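Gamma-glutamyl-gamma-aminobutyrate hydrolase PuuD (Escherichia coli, PDB 6VTV) hydrolyses the gamma-glutamyl linkage of gamma-glutamyl-gamma-aminobutyrate, releasing glutamate in the last step of the conversion of putrescine to 4-aminobutanoate. Local coordinates at residues N11-V16 with L45-P50; G15-R20 with P94-L99; I69-S74 with I112-I117. All blocks are in the same frame, centred on the assembly; numbering follows the deposited sequence.

Contact 1. Residues N11-V16 with L45-P50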
loop_
_atom_site.group_PDB
_atom_site.type_symbol
_atom_site.label_atom_id
_atom_site.label_comp_id
_atom_site.label_asym_id
_atom_site.label_seq_id
_atom_site.Cartn_x
_atom_site.Cartn_y
_atom_site.Cartn_z
ATOM N N ASN B 11 -3.121 3.742 -18.245
ATOM C CA ASN B 11 -3.852 3.239 -17.094
ATOM C C ASN B 11 -4.028 4.336 -16.058
ATOM O O ASN B 11 -3.025 4.852 -15.539
ATOM C CB ASN B 11 -3.119 2.048 -16.491
ATOM C CG ASN B 11 -2.741 1.017 -17.538
ATOM O OD1 ASN B 11 -1.634 1.037 -18.078
ATOM N ND2 ASN B 11 -3.667 0.113 -17.838
ATOM N N PRO B 12 -5.261 4.725 -15.731
ATOM C CA PRO B 12 -5.464 5.802 -14.756
ATOM C C PRO B 12 -4.925 5.428 -13.383
ATOM O O PRO B 12 -4.969 4.269 -12.964
ATOM C CB PRO B 12 -6.989 5.973 -14.726
ATOM C CG PRO B 12 -7.471 5.387 -16.014
ATOM C CD PRO B 12 -6.527 4.266 -16.327
ATOM N N VAL B 13 -4.413 6.434 -12.679
ATOM C CA VAL B 13 -3.884 6.240 -11.332
ATOM C C VAL B 13 -5.053 6.145 -10.360
ATOM O O VAL B 13 -5.857 7.075 -10.247
ATOM C CB VAL B 13 -2.932 7.378 -10.937
ATOM C CG1 VAL B 13 -2.379 7.140 -9.539
ATOM C CG2 VAL B 13 -1.808 7.510 -11.951
ATOM N N ILE B 14 -5.144 5.024 -9.651
ATOM C CA ILE B 14 -6.221 4.773 -8.700
ATOM C C ILE B 14 -5.631 4.759 -7.298
ATOM O O ILE B 14 -4.794 3.906 -6.977
ATOM C CB ILE B 14 -6.946 3.453 -9.005
ATOM C CG1 ILE B 14 -7.342 3.384 -10.484
ATOM C CG2 ILE B 14 -8.168 3.306 -8.121
ATOM C CD1 ILE B 14 -8.248 4.511 -10.931
ATOM N N GLY B 15 -6.061 5.704 -6.465
ATOM C CA GLY B 15 -5.669 5.706 -5.071
ATOM C C GLY B 15 -6.529 4.766 -4.253
ATOM O O GLY B 15 -7.757 4.888 -4.252
ATOM N N VAL B 16 -5.905 3.822 -3.553
ATOM C CA VAL B 16 -6.615 2.786 -2.812
ATOM C C VAL B 16 -6.370 3.002 -1.325
ATOM O O VAL B 16 -5.226 2.931 -0.859
ATOM C CB VAL B 16 -6.177 1.379 -3.245
ATOM C CG1 VAL B 16 -7.147 0.347 -2.712
ATOM C CG2 VAL B 16 -6.087 1.295 -4.759
ATOM N N LEU B 45 -4.207 1.637 -12.651
ATOM C CA LEU B 45 -2.888 1.615 -12.027
ATOM C C LEU B 45 -3.058 1.939 -10.549
ATOM O O LEU B 45 -3.165 3.120 -10.181
ATOM C CB LEU B 45 -1.947 2.619 -12.701
ATOM C CG LEU B 45 -0.439 2.472 -12.465
ATOM C CD1 LEU B 45 0.333 3.092 -13.618
ATOM C CD2 LEU B 45 -0.002 3.097 -11.147
ATOM N N PRO B 46 -3.095 0.942 -9.668
ATOM C CA PRO B 46 -3.382 1.211 -8.256
ATOM C C PRO B 46 -2.140 1.609 -7.477
ATOM O O PRO B 46 -1.047 1.078 -7.686
ATOM C CB PRO B 46 -3.932 -0.129 -7.760
ATOM C CG PRO B 46 -3.186 -1.135 -8.582
ATOM C CD PRO B 46 -2.994 -0.501 -9.945
ATOM N N ILE B 47 -2.324 2.561 -6.567
ATOM C CA ILE B 47 -1.327 2.901 -5.561
ATOM C C ILE B 47 -2.032 2.945 -4.212
ATOM O O ILE B 47 -3.113 3.531 -4.090
ATOM C CB ILE B 47 -0.616 4.236 -5.864
ATOM C CG1 ILE B 47 -1.626 5.370 -6.051
ATOM C CG2 ILE B 47 0.267 4.102 -7.098
ATOM C CD1 ILE B 47 -0.996 6.747 -6.031
ATOM N N ALA B 48 -1.437 2.303 -3.212
ATOM C CA ALA B 48 -2.058 2.189 -1.901
ATOM C C ALA B 48 -1.736 3.412 -1.055
ATOM O O ALA B 48 -0.598 3.890 -1.036
ATOM C CB ALA B 48 -1.596 0.914 -1.195
ATOM N N LEU B 49 -2.750 3.914 -0.351
ATOM C CA LEU B 49 -2.635 5.162 0.394
ATOM C C LEU B 49 -2.613 4.891 1.891
ATOM O O LEU B 49 -3.633 4.461 2.452
ATOM C CB LEU B 49 -3.793 6.096 0.041
ATOM C CG LEU B 49 -4.060 6.295 -1.452
ATOM C CD1 LEU B 49 -5.317 7.126 -1.668
ATOM C CD2 LEU B 49 -2.862 6.936 -2.135
ATOM N N PRO B 50 -1.496 5.127 2.576
ATOM C CA PRO B 50 -1.469 4.955 4.033
ATOM C C PRO B 50 -2.284 6.024 4.743
ATOM O O PRO B 50 -2.563 7.100 4.209
ATOM C CB PRO B 50 0.019 5.074 4.387
ATOM C CG PRO B 50 0.759 5.018 3.084
ATOM C CD PRO B 50 -0.181 5.495 2.032
#
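Val13 and Ile47 meet because of how their branches are turned. Val13 holds CG1 anti to the backbone N (chi1 -179°), while Ile47 sets CG1 between its backbone N and carbonyl carbon, a turn at chi1 (54°) that, with the rest of the chain extended, carries CD1 to Val13. The two side chains run obliquely to each other, with Val13 CG1 3.8 Å from Ile47 CD1. Leu45 lies on the same face of the sheet, and farther along it Leu49 brings CD1 to 3.7 Å from Gly15 CA, laying its tip against bare backbone. On the reverse face Val16 and Pro46 stand side by side and point the same way; Val16 CG2 lies 4.0 Å from Pro46 CB. Helix 33-42 packs on Pro46 and Ile14 there, and helix 235-254 adds a second cover for Ile14.

Between the faces runs a parallel ladder of five backbone hydrogen bonds. Ile14 takes part at both ends: its N donates to Leu45 O at 2.8 Å with a nearly straight N-H (174°), approaching from above the carbonyl plane, and its O receives Ile47 N. Val16 repeats the pattern, its N bonding to Ile47 O at 2.9 Å and its O receiving Leu49 N at 2.7 Å. The remaining rung joins Leu45 N to Pro12 O. Weaker CA-H...O contacts fill the spaces, such as Pro46 CA to Ile14 O at 3.3 Å.

Leu45, Ile47 and Leu49 supply the N-H groups that 45-50 donates to 11-16, so Pro46, which has none, costs this ladder nothing. Ala48 makes backbone hydrogen bonds to the second subunit. The chemistry implies a buried pairing held by backbone hydrogen bonds, with apolar side chains on both faces and a far edge used in building the homodimer.

Contact 2. Residues G15-R20 with P94-L99; sequences GVVMCR and PGRDLL
Arg96 is the first residue of the helical segment to press on 15-20, passing its aliphatic chain across Val17. The chain is bent at chi2 (141°), which brings the guanidinium beside the strand: Val17 CG1 sits over one of its faces, 3.8 Å from Arg96 NE. Just before that group, Arg96 CD packs at 3.5 Å from Met18 O, a carbonyl that accepts a hydrogen bond from His51. No hydrogen bond joins the two segments, and the charged end is held elsewhere, by a salt bridge from NE to Glu123 and probably a hydrogen bond, modelled very short, from NH2 to Pro72 O.

One helical turn beyond Arg96, Leu99 reaches back to Val17, tip to tip, with Leu99 CD2 3.9 Å from Val17 CG1. Both apolar branches of Val17 are in use, since CG2 also approaches Leu99 CD2 at 4.1 Å.

The side chain of Arg96 lies about 8 Å from that of Cys118, the predicted nucleophile. Packing of this kind, a helix laid over one face of the parallel central strands of a mixed sheet, is typical of the alpha/beta fold of class I glutamine amidotransferases.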
loop_
_atom_site.group_PDB
_atom_site.type_symbol
_atom_site.label_atom_id
_atom_site.label_comp_id
_atom_site.label_asym_id
_atom_site.label_seq_id
_atom_site.Cartn_x
_atom_site.Cartn_y
_atom_site.Cartn_z
ATOM N N GLY B 15 -6.061 5.704 -6.465
ATOM C CA GLY B 15 -5.669 5.706 -5.071
ATOM C C GLY B 15 -6.529 4.766 -4.253
ATOM O O GLY B 15 -7.757 4.888 -4.252
ATOM N N VAL B 16 -5.905 3.822 -3.553
ATOM C CA VAL B 16 -6.615 2.786 -2.812
ATOM C C VAL B 16 -6.370 3.002 -1.325
ATOM O O VAL B 16 -5.226 2.931 -0.859
ATOM C CB VAL B 16 -6.177 1.379 -3.245
ATOM C CG1 VAL B 16 -7.147 0.347 -2.712
ATOM C CG2 VAL B 16 -6.087 1.295 -4.759
ATOM N N VAL B 17 -7.448 3.255 -0.582
ATOM C CA VAL B 17 -7.345 3.468 0.855
ATOM C C VAL B 17 -7.023 2.150 1.543
ATOM O O VAL B 17 -7.674 1.125 1.301
ATOM C CB VAL B 17 -8.642 4.086 1.400
ATOM C CG1 VAL B 17 -8.665 4.030 2.921
ATOM C CG2 VAL B 17 -8.783 5.522 0.917
ATOM N N MET B 18 -6.016 2.170 2.408
ATOM C CA MET B 18 -5.563 0.971 3.092
ATOM C C MET B 18 -6.268 0.811 4.438
ATOM O O MET B 18 -6.980 1.699 4.911
ATOM C CB MET B 18 -4.049 1.016 3.286
ATOM C CG MET B 18 -3.276 1.325 2.018
ATOM S SD MET B 18 -1.506 1.463 2.321
ATOM C CE MET B 18 -1.098 -0.260 2.539
ATOM N N CYS B 19 -6.059 -0.351 5.054
ATOM C CA CYS B 19 -6.570 -0.660 6.380
ATOM C C CYS B 19 -5.410 -0.917 7.334
ATOM O O CYS B 19 -4.290 -1.222 6.917
ATOM C CB CYS B 19 -7.500 -1.883 6.360
ATOM S SG CYS B 19 -8.910 -1.757 5.249
ATOM N N ARG B 20 -5.693 -0.800 8.627
ATOM C CA ARG B 20 -4.687 -0.988 9.662
ATOM C C ARG B 20 -4.806 -2.376 10.275
ATOM O O ARG B 20 -5.909 -2.853 10.559
ATOM C CB ARG B 20 -4.820 0.071 10.758
ATOM C CG ARG B 20 -3.679 0.088 11.772
ATOM C CD ARG B 20 -3.649 1.427 12.488
ATOM N NE ARG B 20 -2.365 1.732 13.107
ATOM C CZ ARG B 20 -2.162 1.753 14.419
ATOM N NH1 ARG B 20 -3.160 1.478 15.248
ATOM N NH2 ARG B 20 -0.965 2.050 14.905
ATOM N N PRO B 94 -9.889 3.748 13.370
ATOM C CA PRO B 94 -10.007 5.215 13.342
ATOM C C PRO B 94 -9.120 5.874 12.302
ATOM O O PRO B 94 -9.506 6.907 11.738
ATOM C CB PRO B 94 -9.607 5.621 14.769
ATOM C CG PRO B 94 -9.882 4.399 15.597
ATOM C CD PRO B 94 -9.518 3.250 14.705
ATOM N N GLY B 95 -7.949 5.302 12.021
ATOM C CA GLY B 95 -7.084 5.874 11.003
ATOM C C GLY B 95 -7.700 5.826 9.618
ATOM O O GLY B 95 -7.649 6.806 8.873
ATOM N N ARG B 96 -8.292 4.684 9.256
ATOM C CA ARG B 96 -8.973 4.594 7.968
ATOM C C ARG B 96 -10.175 5.526 7.915
ATOM O O ARG B 96 -10.424 6.166 6.887
ATOM C CB ARG B 96 -9.398 3.153 7.687
ATOM C CG ARG B 96 -10.536 3.060 6.681
ATOM C CD ARG B 96 -10.382 1.901 5.718
ATOM N NE ARG B 96 -11.392 1.969 4.666
ATOM C CZ ARG B 96 -11.577 1.037 3.738
ATOM N NH1 ARG B 96 -10.818 -0.049 3.723
ATOM N NH2 ARG B 96 -12.524 1.193 2.822
ATOM N N ASP B 97 -10.934 5.610 9.013
ATOM C CA ASP B 97 -12.031 6.568 9.097
ATOM C C ASP B 97 -11.554 7.974 8.760
ATOM O O ASP B 97 -12.179 8.686 7.966
ATOM C CB ASP B 97 -12.642 6.545 10.500
ATOM C CG ASP B 97 -13.557 5.361 10.724
ATOM O OD1 ASP B 97 -13.762 4.568 9.780
ATOM O OD2 ASP B 97 -14.073 5.226 11.854
ATOM N N LEU B 98 -10.435 8.386 9.358
ATOM C CA LEU B 98 -9.899 9.721 9.115
ATOM C C LEU B 98 -9.566 9.921 7.642
ATOM O O LEU B 98 -9.960 10.923 7.033
ATOM C CB LEU B 98 -8.662 9.944 9.983
ATOM C CG LEU B 98 -8.270 11.389 10.284
ATOM C CD1 LEU B 98 -9.325 12.073 11.143
ATOM C CD2 LEU B 98 -6.908 11.424 10.960
ATOM N N LEU B 99 -8.839 8.969 7.049
ATOM C CA LEU B 99 -8.450 9.097 5.649
ATOM C C LEU B 99 -9.655 8.997 4.722
ATOM O O LEU B 99 -9.763 9.756 3.751
ATOM C CB LEU B 99 -7.410 8.034 5.292
ATOM C CG LEU B 99 -6.953 8.008 3.831
ATOM C CD1 LEU B 99 -6.297 9.327 3.449
ATOM C CD2 LEU B 99 -6.012 6.837 3.565
#

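Contact 3. Residues I69-S74 with I112-I117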
loop_
_atom_site.group_PDB
_atom_site.type_symbol
_atom_site.label_atom_id
_atom_site.label_comp_id
_atom_site.label_asym_id
_atom_site.label_seq_id
_atom_site.Cartn_x
_atom_site.Cartn_y
_atom_site.Cartn_z
ATOM N N ILE B 69 -10.593 7.235 -6.920
ATOM C CA ILE B 69 -10.488 6.840 -5.520
ATOM C C ILE B 69 -11.172 5.492 -5.350
ATOM O O ILE B 69 -12.290 5.291 -5.837
ATOM C CB ILE B 69 -11.103 7.892 -4.579
ATOM C CG1 ILE B 69 -10.451 9.259 -4.805
ATOM C CG2 ILE B 69 -10.945 7.466 -3.127
ATOM C CD1 ILE B 69 -8.941 9.237 -4.718
ATOM N N TYR B 70 -10.504 4.577 -4.650
ATOM C CA TYR B 70 -10.943 3.193 -4.509
ATOM C C TYR B 70 -11.043 2.878 -3.022
ATOM O O TYR B 70 -10.031 2.884 -2.314
ATOM C CB TYR B 70 -9.963 2.253 -5.214
ATOM C CG TYR B 70 -10.364 0.797 -5.284
ATOM C CD1 TYR B 70 -11.694 0.415 -5.405
ATOM C CD2 TYR B 70 -9.398 -0.201 -5.257
ATOM C CE1 TYR B 70 -12.048 -0.924 -5.480
ATOM C CE2 TYR B 70 -9.739 -1.534 -5.326
ATOM C CZ TYR B 70 -11.062 -1.893 -5.442
ATOM O OH TYR B 70 -11.393 -3.228 -5.515
ATOM N N LEU B 71 -12.260 2.613 -2.548
ATOM C CA LEU B 71 -12.505 2.328 -1.137
ATOM C C LEU B 71 -12.814 0.848 -0.957
ATOM O O LEU B 71 -13.963 0.425 -1.160
ATOM C CB LEU B 71 -13.661 3.181 -0.605
ATOM C CG LEU B 71 -13.545 4.702 -0.715
ATOM C CD1 LEU B 71 -14.736 5.356 -0.046
ATOM C CD2 LEU B 71 -12.248 5.201 -0.103
ATOM N N PRO B 72 -11.842 0.024 -0.577
ATOM C CA PRO B 72 -12.115 -1.404 -0.395
ATOM C C PRO B 72 -12.945 -1.664 0.852
ATOM O O PRO B 72 -13.072 -0.821 1.742
ATOM C CB PRO B 72 -10.718 -2.027 -0.261
ATOM C CG PRO B 72 -9.751 -0.952 -0.672
ATOM C CD PRO B 72 -10.423 0.345 -0.363
ATOM N N GLY B 73 -13.517 -2.860 0.900
ATOM C CA GLY B 73 -14.156 -3.327 2.111
ATOM C C GLY B 73 -13.137 -3.738 3.156
ATOM O O GLY B 73 -11.929 -3.780 2.916
ATOM N N SER B 74 -13.644 -4.051 4.346
ATOM C CA SER B 74 -12.792 -4.410 5.473
ATOM C C SER B 74 -13.651 -4.959 6.605
ATOM O O SER B 74 -14.827 -4.592 6.720
ATOM C CB SER B 74 -11.991 -3.196 5.947
ATOM O OG SER B 74 -11.179 -3.505 7.068
ATOM N N ILE B 112 -13.631 13.807 -8.644
ATOM C CA ILE B 112 -12.805 12.631 -8.923
ATOM C C ILE B 112 -13.668 11.381 -8.768
ATOM O O ILE B 112 -14.391 11.261 -7.767
ATOM C CB ILE B 112 -11.602 12.584 -7.985
ATOM C CG1 ILE B 112 -10.750 13.846 -8.140
ATOM C CG2 ILE B 112 -10.766 11.338 -8.240
ATOM C CD1 ILE B 112 -9.664 13.975 -7.095
ATOM N N PRO B 113 -13.630 10.449 -9.721
ATOM C CA PRO B 113 -14.461 9.246 -9.606
ATOM C C PRO B 113 -14.125 8.441 -8.359
ATOM O O PRO B 113 -12.965 8.334 -7.957
ATOM C CB PRO B 113 -14.134 8.466 -10.884
ATOM C CG PRO B 113 -13.675 9.507 -11.850
ATOM C CD PRO B 113 -12.941 10.523 -11.020
ATOM N N ILE B 114 -15.163 7.880 -7.742
ATOM C CA ILE B 114 -15.033 7.061 -6.544
ATOM C C ILE B 114 -15.765 5.748 -6.769
ATOM O O ILE B 114 -16.894 5.732 -7.274
ATOM C CB ILE B 114 -15.591 7.772 -5.291
ATOM C CG1 ILE B 114 -14.990 9.170 -5.140
ATOM C CG2 ILE B 114 -15.336 6.940 -4.042
ATOM C CD1 ILE B 114 -15.613 9.976 -4.020
ATOM N N PHE B 115 -15.123 4.644 -6.393
ATOM C CA PHE B 115 -15.760 3.333 -6.359
ATOM C C PHE B 115 -15.521 2.733 -4.983
ATOM O O PHE B 115 -14.371 2.520 -4.586
ATOM C CB PHE B 115 -15.221 2.412 -7.456
ATOM C CG PHE B 115 -15.972 1.116 -7.576
ATOM C CD1 PHE B 115 -17.352 1.087 -7.450
ATOM C CD2 PHE B 115 -15.301 -0.071 -7.819
ATOM C CE1 PHE B 115 -18.049 -0.102 -7.559
ATOM C CE2 PHE B 115 -15.993 -1.265 -7.932
ATOM C CZ PHE B 115 -17.369 -1.279 -7.802
ATOM N N ALA B 116 -16.605 2.466 -4.260
ATOM C CA ALA B 116 -16.546 2.042 -2.870
ATOM C C ALA B 116 -17.202 0.678 -2.708
ATOM O O ALA B 116 -18.244 0.404 -3.312
ATOM C CB ALA B 116 -17.226 3.069 -1.967
ATOM N N ILE B 117 -16.591 -0.173 -1.885
ATOM C CA ILE B 117 -17.021 -1.555 -1.701
ATOM C C ILE B 117 -17.260 -1.806 -0.217
ATOM O O ILE B 117 -16.373 -1.558 0.609
ATOM C CB ILE B 117 -15.984 -2.549 -2.257
ATOM C CG1 ILE B 117 -15.891 -2.434 -3.781
ATOM C CG2 ILE B 117 -16.331 -3.976 -1.838
ATOM C CD1 ILE B 117 -14.896 -3.391 -4.407
#
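Leu71 and Ala116 form the apolar centre of this pairing, with Leu71 CB 3.8 Å from Ala116 CB and Leu71 CD1 also against that methyl. Ile69 and Ile114 extend the same face, where Ile69 CB lies 4.1 Å from Ile114 CG1, and helix 94-109 covers it. Outward from Ile69, its CG1 meets Ile112 CG2 at 4.0 Å.

Tyr70 and Phe115 occupy the reverse face. With CG anti to the backbone N in both (chi1 -174° and -172°), the neighbouring rings leave the sheet in the same direction and lie side by side, Tyr70 CE1 approaching Phe115 CD2 at 4.1 Å. Ile117 brings CD1 to the edge of the tyrosine ring, 3.9 Å from Tyr70 CE1, and its CG1 lies over one face of the Phe115 ring, offset toward the rim. The buried phenol is satisfied, as Tyr70 OH hydrogen-bonds to Tyr35 O.

Four backbone hydrogen bonds form the polar seam in parallel register. Ile69 N donates to Pro113 O, and Ile69 O receives Phe115 N at 3.0 Å. Leu71 N then binds Phe115 O (N-H...O 172°), and Leu71 O takes Ile117 N at 2.8 Å. Past this rung the ladder ends: Gly73 N is near Ile117 O, but at too poor an angle to bond.

The C-terminal ends of the two segments lie by the predicted active site. Ile117 touches Glu228 and immediately precedes Cys118, the predicted nucleophile, before helix 119-127. This strand-nucleophile-helix order is consistent with the nucleophile elbow of class I glutamine amidotransferases.

From the N terminus, contact 1 closes first, joining 11-16 to 45-50 around a loop that holds strand 26-32 and helix 33-42. Contact 2 leaves from the same strand, 13-23, sharing Gly15 and Val16, and closes a much longer loop at helix 94-109. Contact 3 opens at 69-74 within that loop and ends at 112-117 beyond it, so contacts 2 and 3 cross, whereas contacts 1 and 3 follow in series. Helix 94-109 links the two strands of contact 3 as a beta-alpha-beta crossover. Backbone pairing of Gly15 with Tyr70 joins the strands of all three contacts in one sheet, with helix 94-109 lying on it, running from the dimer side to the predicted catalytic side.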